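Local coordinates for protein L-asparaginase I (Vibrio cholerae, PDB 2OCD) that probably catalyses the hydrolysis of L-asparagine to L-aspartate and ammonium as a homotetrameric cytoplasmic type I asparaginase, at residues A2-Y7 with V138-P143; D67-A72 with F203-I208; A256-A261 with C288-A293. One frame throughout, in Å; residues are numbered along the deposited sequence.

Interaction 1 of 3, residues A2-Y7 with V138-P143; sequences ARKHIY and VAANYP
Where strand 5-12, an inner strand of the large mixed sheet, begins, Lys4, just before the strand, and Ile6 within it pack against Ala139, Ala140 and Asn141 in the last turn of helix 127-141. Lys4 lays its aliphatic chain alongside the helix end: its CD lies 3.6 Å from Ala140 CB, with CG almost as near. The chain is bent at chi2 (83°) and again at chi4, and in the modelled conformer, one of two deposited, its CE faces two oxygens, Ala140 O at 3.4 Å and Asn141 OD1, whose side chain crosses that of the lysine at about a right angle. The ammonium itself is farther off, Lys4 NZ being 3.8 Å from Ala140 O, so in this conformer the touching is done by methylenes, and NZ makes no hydrogen bond to the helix end. The strand belongs to the parallel part of the sheet, flanked by 48-58 and 84-88, and Ile6 points from it toward the helix, as expected of a helix packed on a sheet face in an alpha/beta domain. Ile6 CD1 reaches Ala139 CB at 3.9 Å. The same isoleucine touches Val86 of the adjacent strand, while Ala139 also rests on Ile113 of strand 112-115.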
ATOM      1  N   ALA B   2      14.422  34.310 -17.875  1.00 26.13           N
ATOM      2  CA  ALA B   2      13.412  34.262 -18.969  1.00 25.77           C
ATOM      3  C   ALA B   2      12.757  32.882 -18.991  1.00 25.92           C
ATOM      4  O   ALA B   2      13.439  31.831 -18.984  1.00 26.28           O
ATOM      5  CB  ALA B   2      14.038  34.587 -20.345  1.00 25.92           C
ATOM      6  N   ARG B   3      11.418  32.923 -19.012  1.00 25.00           N
ATOM      7  CA  ARG B   3      10.551  31.756 -19.099  1.00 23.81           C
ATOM      8  C   ARG B   3      10.845  30.813 -20.259  1.00 21.46           C
ATOM      9  O   ARG B   3      11.276  31.228 -21.341  1.00 21.28           O
ATOM     10  CB  ARG B   3       9.088  32.164 -19.269  1.00 23.58           C
ATOM     11  CG  ARG B   3       8.479  32.854 -18.089  1.00 25.86           C
ATOM     12  CD  ARG B   3       7.172  33.547 -18.477  1.00 25.96           C
ATOM     13  NE  ARG B   3       5.990  32.751 -18.167  1.00 26.75           N
ATOM     14  CZ  ARG B   3       4.731  33.171 -18.350  1.00 27.68           C
ATOM     15  NH1 ARG B   3       4.471  34.375 -18.874  1.00 27.79           N
ATOM     16  NH2 ARG B   3       3.723  32.380 -18.017  1.00 28.65           N
ATOM     17  N   LYS B   4      10.473  29.562 -20.006  0.50 20.35           N
ATOM     18  CA  LYS B   4      10.583  28.468 -20.918  0.50 19.07           C
ATOM     19  C   LYS B   4       9.344  28.536 -21.820  0.50 18.59           C
ATOM     20  O   LYS B   4       8.379  29.220 -21.490  0.50 18.36           O
ATOM     21  CB  LYS B   4      10.618  27.132 -20.138  0.50 19.15           C
ATOM     22  CG  LYS B   4      11.405  27.120 -18.790  0.50 19.03           C
ATOM     23  CD  LYS B   4      10.592  27.649 -17.568  0.50 19.35           C
ATOM     24  CE  LYS B   4      11.097  27.150 -16.182  0.50 18.53           C
ATOM     25  NZ  LYS B   4      12.457  27.628 -15.779  0.50 17.62           N
ATOM     26  N   HIS B   5       9.380  27.831 -22.954  1.00 17.94           N
ATOM     27  CA  HIS B   5       8.242  27.749 -23.898  1.00 17.37           C
ATOM     28  C   HIS B   5       8.017  26.276 -24.332  1.00 16.52           C
ATOM     29  O   HIS B   5       8.877  25.693 -24.974  1.00 16.79           O
ATOM     30  CB  HIS B   5       8.512  28.598 -25.147  1.00 16.52           C
ATOM     31  CG  HIS B   5       7.281  28.947 -25.917  1.00 16.52           C
ATOM     32  ND1 HIS B   5       7.100  30.178 -26.508  1.00 15.21           N
ATOM     33  CD2 HIS B   5       6.139  28.253 -26.144  1.00 15.79           C
ATOM     34  CE1 HIS B   5       5.907  30.219 -27.079  1.00 12.07           C
ATOM     35  NE2 HIS B   5       5.306  29.068 -26.875  1.00 12.56           N
ATOM     36  N   ILE B   6       6.858  25.702 -24.014  1.00 15.43           N
ATOM     37  CA  ILE B   6       6.552  24.276 -24.314  1.00 15.20           C
ATOM     38  C   ILE B   6       5.518  24.169 -25.404  1.00 15.01           C
ATOM     39  O   ILE B   6       4.564  24.949 -25.463  1.00 15.63           O
ATOM     40  CB  ILE B   6       6.043  23.498 -23.089  1.00 14.02           C
ATOM     41  CG1 ILE B   6       6.966  23.775 -21.891  1.00 14.63           C
ATOM     42  CG2 ILE B   6       5.988  22.004 -23.375  1.00 13.76           C
ATOM     43  CD1 ILE B   6       8.439  23.220 -22.066  1.00 14.11           C
ATOM     44  N   TYR B   7       5.729  23.212 -26.279  1.00 14.88           N
ATOM     45  CA  TYR B   7       4.858  23.001 -27.387  1.00 15.29           C
ATOM     46  C   TYR B   7       3.936  21.840 -27.002  1.00 16.11           C
ATOM     47  O   TYR B   7       4.432  20.775 -26.617  1.00 15.49           O
ATOM     48  CB  TYR B   7       5.699  22.648 -28.594  1.00 15.74           C
ATOM     49  CG  TYR B   7       4.949  22.172 -29.790  1.00 15.01           C
ATOM     50  CD1 TYR B   7       4.463  23.076 -30.719  1.00 17.30           C
ATOM     51  CD2 TYR B   7       4.778  20.822 -30.030  1.00 15.31           C
ATOM     52  CE1 TYR B   7       3.790  22.648 -31.842  1.00 18.30           C
ATOM     53  CE2 TYR B   7       4.120  20.373 -31.148  1.00 16.36           C
ATOM     54  CZ  TYR B   7       3.623  21.284 -32.053  1.00 17.58           C
ATOM     55  OH  TYR B   7       2.974  20.859 -33.177  1.00 16.84           O
ATOM     56  N   VAL B 138       6.740  20.131 -15.171  1.00 15.75           N
ATOM     57  CA  VAL B 138       7.852  19.156 -15.108  1.00 15.47           C
ATOM     58  C   VAL B 138       8.782  19.275 -16.320  1.00 15.16           C
ATOM     59  O   VAL B 138      10.003  19.253 -16.180  1.00 16.20           O
ATOM     60  CB  VAL B 138       7.285  17.719 -14.949  1.00 15.33           C
ATOM     61  CG1 VAL B 138       8.296  16.696 -15.249  1.00 16.83           C
ATOM     62  CG2 VAL B 138       6.801  17.524 -13.537  1.00 16.49           C
ATOM     63  N   ALA B 139       8.201  19.415 -17.496  1.00 14.53           N
ATOM     64  CA  ALA B 139       8.920  19.798 -18.717  1.00 14.62           C
ATOM     65  C   ALA B 139       9.825  21.017 -18.573  1.00 14.77           C
ATOM     66  O   ALA B 139      10.895  21.027 -19.102  1.00 15.28           O
ATOM     67  CB  ALA B 139       7.911  20.068 -19.838  1.00 13.88           C
ATOM     68  N   ALA B 140       9.367  22.056 -17.875  1.00 15.50           N
ATOM     69  CA  ALA B 140      10.050  23.325 -17.812  1.00 15.21           C
ATOM     70  C   ALA B 140      10.950  23.413 -16.605  1.00 15.63           C
ATOM     71  O   ALA B 140      12.039  23.960 -16.676  1.00 15.44           O
ATOM     72  CB  ALA B 140       9.040  24.436 -17.762  1.00 15.58           C
ATOM     73  N   ASN B 141      10.510  22.905 -15.476  1.00 16.08           N
ATOM     74  CA  ASN B 141      11.336  23.042 -14.273  1.00 16.72           C
ATOM     75  C   ASN B 141      12.133  21.803 -13.890  1.00 16.86           C
ATOM     76  O   ASN B 141      12.973  21.849 -12.988  1.00 17.46           O
ATOM     77  CB  ASN B 141      10.469  23.530 -13.113  1.00 16.95           C
ATOM     78  CG  ASN B 141       9.926  24.957 -13.355  1.00 18.67           C
ATOM     79  OD1 ASN B 141       9.429  25.285 -14.440  1.00 19.86           O
ATOM     80  ND2 ASN B 141      10.045  25.802 -12.356  1.00 20.21           N
ATOM     81  N   TYR B 142      11.866  20.684 -14.559  1.00 16.95           N
ATOM     82  CA  TYR B 142      12.541  19.439 -14.261  1.00 16.51           C
ATOM     83  C   TYR B 142      12.718  18.629 -15.507  1.00 16.06           C
ATOM     84  O   TYR B 142      12.305  17.494 -15.529  1.00 16.25           O
ATOM     85  CB  TYR B 142      11.730  18.599 -13.253  1.00 16.76           C
ATOM     86  CG  TYR B 142      11.466  19.283 -11.948  1.00 17.41           C
ATOM     87  CD1 TYR B 142      10.412  20.182 -11.810  1.00 17.45           C
ATOM     88  CD2 TYR B 142      12.259  19.048 -10.841  1.00 17.58           C
ATOM     89  CE1 TYR B 142      10.165  20.829 -10.607  1.00 14.92           C
ATOM     90  CE2 TYR B 142      12.011  19.707  -9.641  1.00 16.50           C
ATOM     91  CZ  TYR B 142      10.959  20.587  -9.546  1.00 15.89           C
ATOM     92  OH  TYR B 142      10.707  21.251  -8.363  1.00 18.74           O
ATOM     93  N   PRO B 143      13.383  19.184 -16.533  1.00 16.34           N
ATOM     94  CA  PRO B 143      13.414  18.520 -17.838  1.00 15.83           C
ATOM     95  C   PRO B 143      14.201  17.233 -17.806  1.00 16.27           C
ATOM     96  O   PRO B 143      15.384  17.225 -17.411  1.00 17.10           O
ATOM     97  CB  PRO B 143      14.092  19.559 -18.759  1.00 15.72           C
ATOM     98  CG  PRO B 143      14.864  20.447 -17.886  1.00 15.04           C
ATOM     99  CD  PRO B 143      14.173  20.436 -16.533  1.00 16.60           C
TER

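Interaction 2 of 3, residues D67-A72 with F203-I208; sequences DWQLIA and FKVNPI
A helix-to-connector contact, part polar and part apolar, holds helix 65-78 against residues 203-208, the chain that runs from the short strand 204-205 toward the C-terminal region. Gln69 supplies the polar part. Its CG is anti to the backbone N (chi1 -165°), and a bend at chi2 carries the amide across to the extended backbone. There Gln69 OE1 accepts the N-H of Ile208 at 2.8 Å, with an N-H...O angle of 147° and the donor tilted 16° from the plane of the carboxamide. The oxygen also lies 3.4 Å from Pro207 CA and packs against the CG2 branch of Ile208. Asp73, one turn farther along the helix, accepts a hydrogen bond from Gln69 NE2, so both ends of the amide are held and its flip state is fixed by its partners.

Apolar contacts lie to either side in sequence. Ala72 CB meets the CG1 branch of Val205 at 3.7 Å, and Ile208 CD1 approaches Trp68 CE3 obliquely at 4.0 Å. Trp68 is also packed by Thr97 and Ala100 of helix 94-104 and by Pro220 of a second subunit, which places this end of the contact near a subunit interface; Met104 touches both Gln69 and Ile208. Ile208 lies beyond strand 204-205, and the Gln69 carbonyl supplies the amide of this buried residue with a side-chain acceptor, tying the connector to the helix by a directional bond as well as by packing.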
ATOM      1  N   ASP B  67       0.844   7.078 -38.001  1.00 16.49           N
ATOM      2  CA  ASP B  67       0.518   8.118 -37.014  1.00 15.77           C
ATOM      3  C   ASP B  67       1.705   8.456 -36.089  1.00 15.37           C
ATOM      4  O   ASP B  67       1.886   9.610 -35.688  1.00 16.11           O
ATOM      5  CB  ASP B  67      -0.709   7.701 -36.215  1.00 15.60           C
ATOM      6  CG  ASP B  67      -1.975   7.637 -37.077  1.00 16.72           C
ATOM      7  OD1 ASP B  67      -2.362   8.711 -37.636  1.00 15.60           O
ATOM      8  OD2 ASP B  67      -2.578   6.524 -37.192  1.00 13.70           O
ATOM      9  N   TRP B  68       2.504   7.455 -35.742  1.00 14.05           N
ATOM     10  CA  TRP B  68       3.672   7.679 -34.955  1.00 13.14           C
ATOM     11  C   TRP B  68       4.652   8.623 -35.707  1.00 13.74           C
ATOM     12  O   TRP B  68       5.214   9.549 -35.122  1.00 14.04           O
ATOM     13  CB  TRP B  68       4.362   6.346 -34.729  1.00 13.72           C
ATOM     14  CG  TRP B  68       3.618   5.357 -33.868  1.00 12.81           C
ATOM     15  CD1 TRP B  68       2.549   5.619 -33.080  1.00 13.81           C
ATOM     16  CD2 TRP B  68       3.945   3.983 -33.659  1.00 10.87           C
ATOM     17  NE1 TRP B  68       2.169   4.489 -32.396  1.00 13.63           N
ATOM     18  CE2 TRP B  68       2.995   3.458 -32.749  1.00 12.54           C
ATOM     19  CE3 TRP B  68       4.929   3.126 -34.168  1.00 13.61           C
ATOM     20  CZ2 TRP B  68       3.000   2.105 -32.324  1.00 11.54           C
ATOM     21  CZ3 TRP B  68       4.930   1.763 -33.737  1.00 13.27           C
ATOM     22  CH2 TRP B  68       3.980   1.292 -32.822  1.00 12.50           C
ATOM     23  N   GLN B  69       4.857   8.363 -37.006  1.00 13.28           N
ATOM     24  CA  GLN B  69       5.753   9.141 -37.855  1.00 12.28           C
ATOM     25  C   GLN B  69       5.317  10.586 -37.872  1.00 12.09           C
ATOM     26  O   GLN B  69       6.166  11.483 -37.707  1.00 12.02           O
ATOM     27  CB  GLN B  69       5.717   8.594 -39.295  1.00 13.07           C
ATOM     28  CG  GLN B  69       6.836   9.042 -40.221  1.00 12.69           C
ATOM     29  CD  GLN B  69       8.224   8.604 -39.725  1.00 14.77           C
ATOM     30  OE1 GLN B  69       8.458   7.422 -39.385  1.00 17.93           O
ATOM     31  NE2 GLN B  69       9.129   9.554 -39.655  1.00 12.39           N
ATOM     32  N   LEU B  70       4.004  10.803 -38.087  1.00 11.98           N
ATOM     33  CA  LEU B  70       3.359  12.133 -38.036  1.00 11.44           C
ATOM     34  C   LEU B  70       3.729  12.843 -36.737  1.00 12.08           C
ATOM     35  O   LEU B  70       4.252  13.970 -36.789  1.00 13.53           O
ATOM     36  CB  LEU B  70       1.832  12.024 -38.143  1.00 11.26           C
ATOM     37  CG  LEU B  70       1.256  11.314 -39.403  1.00 13.56           C
ATOM     38  CD1 LEU B  70      -0.323  11.413 -39.635  1.00  6.61           C
ATOM     39  CD2 LEU B  70       2.048  11.752 -40.679  1.00 10.68           C
ATOM     40  N   ILE B  71       3.534  12.181 -35.579  1.00 10.83           N
ATOM     41  CA  ILE B  71       3.873  12.801 -34.309  1.00 10.43           C
ATOM     42  C   ILE B  71       5.411  13.128 -34.233  1.00 10.94           C
ATOM     43  O   ILE B  71       5.833  14.260 -33.910  1.00  9.64           O
ATOM     44  CB  ILE B  71       3.416  11.931 -33.123  1.00 10.37           C
ATOM     45  CG1 ILE B  71       1.905  11.606 -33.205  1.00 10.77           C
ATOM     46  CG2 ILE B  71       3.676  12.633 -31.826  1.00  9.14           C
ATOM     47  CD1 ILE B  71       1.460  10.530 -32.195  1.00  7.46           C
ATOM     48  N   ALA B  72       6.240  12.128 -34.536  1.00 11.43           N
ATOM     49  CA  ALA B  72       7.694  12.316 -34.598  1.00 12.22           C
ATOM     50  C   ALA B  72       8.038  13.470 -35.537  1.00 12.83           C
ATOM     51  O   ALA B  72       8.799  14.352 -35.211  1.00 12.91           O
ATOM     52  CB  ALA B  72       8.377  11.028 -35.054  1.00 12.13           C
ATOM     53  N   PHE B 203      20.417  15.767 -32.519  1.00 27.54           N
ATOM     54  CA  PHE B 203      19.088  15.179 -32.484  1.00 26.52           C
ATOM     55  C   PHE B 203      18.680  14.805 -33.878  1.00 25.86           C
ATOM     56  O   PHE B 203      18.879  15.578 -34.809  1.00 25.78           O
ATOM     57  CB  PHE B 203      18.048  16.140 -31.912  1.00 26.47           C
ATOM     58  CG  PHE B 203      16.590  15.712 -32.159  1.00 27.08           C
ATOM     59  CD1 PHE B 203      15.985  14.753 -31.378  1.00 24.67           C
ATOM     60  CD2 PHE B 203      15.831  16.297 -33.181  1.00 27.08           C
ATOM     61  CE1 PHE B 203      14.660  14.398 -31.593  1.00 25.66           C
ATOM     62  CE2 PHE B 203      14.494  15.917 -33.406  1.00 25.52           C
ATOM     63  CZ  PHE B 203      13.922  14.975 -32.611  1.00 25.34           C
ATOM     64  N   LYS B 204      18.083  13.625 -34.009  1.00 25.28           N
ATOM     65  CA  LYS B 204      17.517  13.198 -35.265  1.00 24.62           C
ATOM     66  C   LYS B 204      16.294  12.284 -35.055  1.00 23.95           C
ATOM     67  O   LYS B 204      16.239  11.554 -34.077  1.00 23.03           O
ATOM     68  CB  LYS B 204      18.588  12.451 -36.014  1.00 24.89           C
ATOM     69  CG  LYS B 204      18.228  12.155 -37.431  1.00 28.45           C
ATOM     70  CD  LYS B 204      18.386  10.652 -37.742  1.00 31.95           C
ATOM     71  CE  LYS B 204      19.846  10.173 -37.692  1.00 32.80           C
ATOM     72  NZ  LYS B 204      19.962   8.722 -38.093  1.00 34.50           N
ATOM     73  N   VAL B 205      15.346  12.322 -35.987  1.00 22.98           N
ATOM     74  CA  VAL B 205      14.245  11.370 -36.041  1.00 23.14           C
ATOM     75  C   VAL B 205      14.428  10.281 -37.098  1.00 23.20           C
ATOM     76  O   VAL B 205      14.553  10.571 -38.282  1.00 22.95           O
ATOM     77  CB  VAL B 205      12.914  12.060 -36.342  1.00 23.15           C
ATOM     78  CG1 VAL B 205      11.796  10.988 -36.511  1.00 23.16           C
ATOM     79  CG2 VAL B 205      12.597  13.089 -35.241  1.00 21.61           C
ATOM     80  N   ASN B 206      14.385   9.019 -36.654  1.00 23.89           N
ATOM     81  CA  ASN B 206      14.569   7.847 -37.518  1.00 23.92           C
ATOM     82  C   ASN B 206      13.195   7.281 -37.936  1.00 23.74           C
ATOM     83  O   ASN B 206      12.324   7.148 -37.110  1.00 24.50           O
ATOM     84  CB  ASN B 206      15.374   6.755 -36.772  1.00 24.37           C
ATOM     85  CG  ASN B 206      16.907   7.102 -36.582  1.00 26.75           C
ATOM     86  OD1 ASN B 206      17.594   7.686 -37.459  1.00 24.60           O
ATOM     87  ND2 ASN B 206      17.439   6.680 -35.429  1.00 31.28           N
ATOM     88  N   PRO B 207      13.026   6.869 -39.193  1.00 23.30           N
ATOM     89  CA  PRO B 207      11.715   6.449 -39.694  1.00 22.99           C
ATOM     90  C   PRO B 207      11.209   5.139 -39.133  1.00 22.83           C
ATOM     91  O   PRO B 207      11.994   4.304 -38.652  1.00 23.02           O
ATOM     92  CB  PRO B 207      11.947   6.243 -41.179  1.00 22.14           C
ATOM     93  CG  PRO B 207      13.339   5.814 -41.258  1.00 24.08           C
ATOM     94  CD  PRO B 207      14.076   6.644 -40.197  1.00 23.63           C
ATOM     95  N   ILE B 208       9.890   4.972 -39.227  1.00 22.73           N
ATOM     96  CA  ILE B 208       9.198   3.777 -38.766  1.00 22.43           C
ATOM     97  C   ILE B 208       8.012   3.516 -39.690  1.00 21.97           C
ATOM     98  O   ILE B 208       7.322   4.466 -40.112  1.00 21.77           O
ATOM     99  CB  ILE B 208       8.729   3.994 -37.345  1.00 22.50           C
ATOM    100  CG1 ILE B 208       8.453   2.679 -36.614  1.00 23.12           C
ATOM    101  CG2 ILE B 208       7.561   4.967 -37.356  1.00 24.28           C
ATOM    102  CD1 ILE B 208       8.869   2.756 -35.024  1.00 22.90           C
TER

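Interaction 3 of 3, residues A256-A261 with C288-A293; sequences AQLKAA and CALADA
Leu258 is the first residue of 256-261 to meet the other segment: its CD1, in the modelled conformer, lies 4.2 Å from Leu290 CD1, a loose apolar contact between two buried leucines. Lys259 follows; Lys259 CA and Ala293 CA, 4.2 Å apart, are the closest pair of alpha carbons. The Ala293 methyl sits beside the lysine, its CB 4.0 Å from Lys259 CB. Here Lys259 CA also points its hydrogen at Ala293 O, at 3.3 Å with an angle of 147° at the hydrogen, which meets the geometry of a CA-H...O contact. With CG anti to the backbone N (chi1 -162°) and the next two torsions extended, the lysine chain runs past Ala293 until a bend at chi4 brings NZ to Asp292 O. That bond is weak, at 3.3 Å, while the Asp292 carboxylate takes no part, Lys259 NZ staying 6.3 Å from Asp292 OD2. Ser262 OG, farther along helix 252-263, is hydrogen-bonded to Ala293 O as well as to the helix. The pair thus joins helix 252-263 to the short helix 289-292 that precedes strand 296-297, the outermost strand, within this chain, of the parallel sheet; helix 224-231 contacts the first helix through Gln257 and Ala261.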
ATOM      1  N   ALA B 256      11.457 -27.049 -33.241  1.00 21.85           N
ATOM      2  CA  ALA B 256      11.755 -27.087 -34.668  1.00 21.51           C
ATOM      3  C   ALA B 256      11.184 -25.909 -35.470  1.00 20.89           C
ATOM      4  O   ALA B 256      11.916 -25.301 -36.261  1.00 20.22           O
ATOM      5  CB  ALA B 256      11.281 -28.358 -35.260  1.00 21.65           C
ATOM      6  N   GLN B 257       9.900 -25.581 -35.273  1.00 20.32           N
ATOM      7  CA  GLN B 257       9.274 -24.443 -36.000  1.00 20.00           C
ATOM      8  C   GLN B 257      10.024 -23.158 -35.731  1.00 18.46           C
ATOM      9  O   GLN B 257      10.338 -22.390 -36.655  1.00 17.47           O
ATOM     10  CB  GLN B 257       7.843 -24.189 -35.546  1.00 20.31           C
ATOM     11  CG  GLN B 257       6.829 -25.253 -35.897  1.00 22.55           C
ATOM     12  CD  GLN B 257       6.700 -25.469 -37.386  1.00 26.19           C
ATOM     13  OE1 GLN B 257       6.465 -24.518 -38.162  1.00 29.02           O
ATOM     14  NE2 GLN B 257       6.842 -26.735 -37.808  1.00 27.44           N
ATOM     15  N   LEU B 258      10.317 -22.920 -34.458  1.00 17.07           N
ATOM     16  CA  LEU B 258      10.957 -21.666 -34.082  0.50 17.05           C
ATOM     17  C   LEU B 258      12.339 -21.567 -34.745  1.00 16.93           C
ATOM     18  O   LEU B 258      12.676 -20.530 -35.357  1.00 17.04           O
ATOM     19  CB  LEU B 258      10.993 -21.504 -32.555  0.50 16.72           C
ATOM     20  CG  LEU B 258       9.579 -21.419 -31.932  0.50 15.69           C
ATOM     21  CD1 LEU B 258       9.645 -21.533 -30.414  0.50 14.11           C
ATOM     22  CD2 LEU B 258       8.805 -20.156 -32.353  0.50 11.64           C
ATOM     23  N   LYS B 259      13.098 -22.655 -34.685  1.00 16.65           N
ATOM     24  CA  LYS B 259      14.382 -22.764 -35.381  1.00 16.70           C
ATOM     25  C   LYS B 259      14.274 -22.567 -36.910  1.00 16.13           C
ATOM     26  O   LYS B 259      15.072 -21.863 -37.500  1.00 15.94           O
ATOM     27  CB  LYS B 259      15.037 -24.119 -35.087  1.00 17.13           C
ATOM     28  CG  LYS B 259      16.567 -24.183 -35.385  1.00 17.35           C
ATOM     29  CD  LYS B 259      17.099 -25.641 -35.308  1.00 18.74           C
ATOM     30  CE  LYS B 259      18.665 -25.760 -35.242  1.00 21.58           C
ATOM     31  NZ  LYS B 259      19.230 -26.001 -33.811  1.00 25.00           N
ATOM     32  N   ALA B 260      13.294 -23.191 -37.539  1.00 15.33           N
ATOM     33  CA  ALA B 260      13.118 -23.079 -38.966  1.00 14.98           C
ATOM     34  C   ALA B 260      12.833 -21.599 -39.342  1.00 15.35           C
ATOM     35  O   ALA B 260      13.344 -21.089 -40.366  1.00 15.16           O
ATOM     36  CB  ALA B 260      12.012 -24.050 -39.450  1.00 12.87           C
ATOM     37  N   ALA B 261      12.079 -20.904 -38.474  1.00 15.71           N
ATOM     38  CA  ALA B 261      11.681 -19.506 -38.691  1.00 15.60           C
ATOM     39  C   ALA B 261      12.849 -18.557 -38.515  1.00 15.95           C
ATOM     40  O   ALA B 261      13.007 -17.617 -39.295  1.00 16.24           O
ATOM     41  CB  ALA B 261      10.555 -19.102 -37.726  1.00 15.95           C
ATOM     42  N   CYS B 288      18.704 -24.198 -22.373  1.00 26.03           N
ATOM     43  CA  CYS B 288      19.084 -23.564 -23.626  1.00 25.72           C
ATOM     44  C   CYS B 288      18.284 -24.031 -24.822  1.00 24.59           C
ATOM     45  O   CYS B 288      18.675 -23.741 -25.955  1.00 23.99           O
ATOM     46  CB  CYS B 288      20.552 -23.875 -23.926  1.00 26.36           C
ATOM     47  SG  CYS B 288      21.613 -23.748 -22.532  1.00 29.52           S
ATOM     48  N   ALA B 289      17.196 -24.771 -24.593  1.00 23.89           N
ATOM     49  CA  ALA B 289      16.377 -25.324 -25.706  1.00 23.32           C
ATOM     50  C   ALA B 289      16.076 -24.199 -26.660  1.00 22.35           C
ATOM     51  O   ALA B 289      16.216 -24.331 -27.882  1.00 22.21           O
ATOM     52  CB  ALA B 289      15.055 -25.923 -25.195  1.00 22.37           C
ATOM     53  N   LEU B 290      15.695 -23.079 -26.050  1.00 21.28           N
ATOM     54  CA  LEU B 290      15.137 -21.962 -26.756  1.00 20.31           C
ATOM     55  C   LEU B 290      16.261 -21.186 -27.422  1.00 19.55           C
ATOM     56  O   LEU B 290      16.078 -20.692 -28.535  1.00 19.39           O
ATOM     57  CB  LEU B 290      14.318 -21.107 -25.780  1.00 20.33           C
ATOM     58  CG  LEU B 290      12.864 -20.779 -26.142  1.00 20.68           C
ATOM     59  CD1 LEU B 290      12.205 -21.791 -27.053  1.00 21.58           C
ATOM     60  CD2 LEU B 290      12.002 -20.535 -24.875  1.00 20.05           C
ATOM     61  N   ALA B 291      17.423 -21.132 -26.770  1.00 18.45           N
ATOM     62  CA  ALA B 291      18.589 -20.436 -27.322  1.00 18.06           C
ATOM     63  C   ALA B 291      19.072 -21.127 -28.571  1.00 17.27           C
ATOM     64  O   ALA B 291      19.317 -20.480 -29.572  1.00 15.81           O
ATOM     65  CB  ALA B 291      19.713 -20.334 -26.307  1.00 17.36           C
ATOM     66  N   ASP B 292      19.154 -22.449 -28.496  1.00 17.75           N
ATOM     67  CA  ASP B 292      19.601 -23.313 -29.585  1.00 18.67           C
ATOM     68  C   ASP B 292      18.691 -23.181 -30.844  1.00 18.73           C
ATOM     69  O   ASP B 292      19.150 -23.224 -31.987  1.00 18.82           O
ATOM     70  CB  ASP B 292      19.605 -24.785 -29.104  1.00 19.87           C
ATOM     71  CG  ASP B 292      20.734 -25.106 -28.058  1.00 23.00           C
ATOM     72  OD1 ASP B 292      21.501 -24.190 -27.592  1.00 25.39           O
ATOM     73  OD2 ASP B 292      20.838 -26.312 -27.704  1.00 25.60           O
ATOM     74  N   ALA B 293      17.395 -23.006 -30.617  1.00 18.08           N
ATOM     75  CA  ALA B 293      16.458 -22.697 -31.685  1.00 17.53           C
ATOM     76  C   ALA B 293      16.569 -21.245 -32.247  1.00 17.02           C
ATOM     77  O   ALA B 293      15.862 -20.872 -33.170  1.00 16.64           O
ATOM     78  CB  ALA B 293      15.050 -23.003 -31.203  1.00 17.08           C
TER

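How the interactions relate
Interactions 1 and 2 both involve the N-terminal part of the chain and interleave in sequence, since 67-72 falls between 2-7 and 138-143 while 203-208 comes after both. Their centres are about 22 Å apart and their nearest atoms about 7 Å, without touching. Interaction 3 belongs to the C-terminal domain, with its centre about 49 Å from that of interaction 1, on the opposite side of the chain's centre, and about 34 Å from that of interaction 2. Of the three, interaction 2 comes near the predicted substrate site: the Trp68 side chain is about 9 Å from that of Ser60 and about 11 Å from that of Asp92. Interactions 1 and 3 are packing contacts away from the predicted active-site and substrate-binding residues.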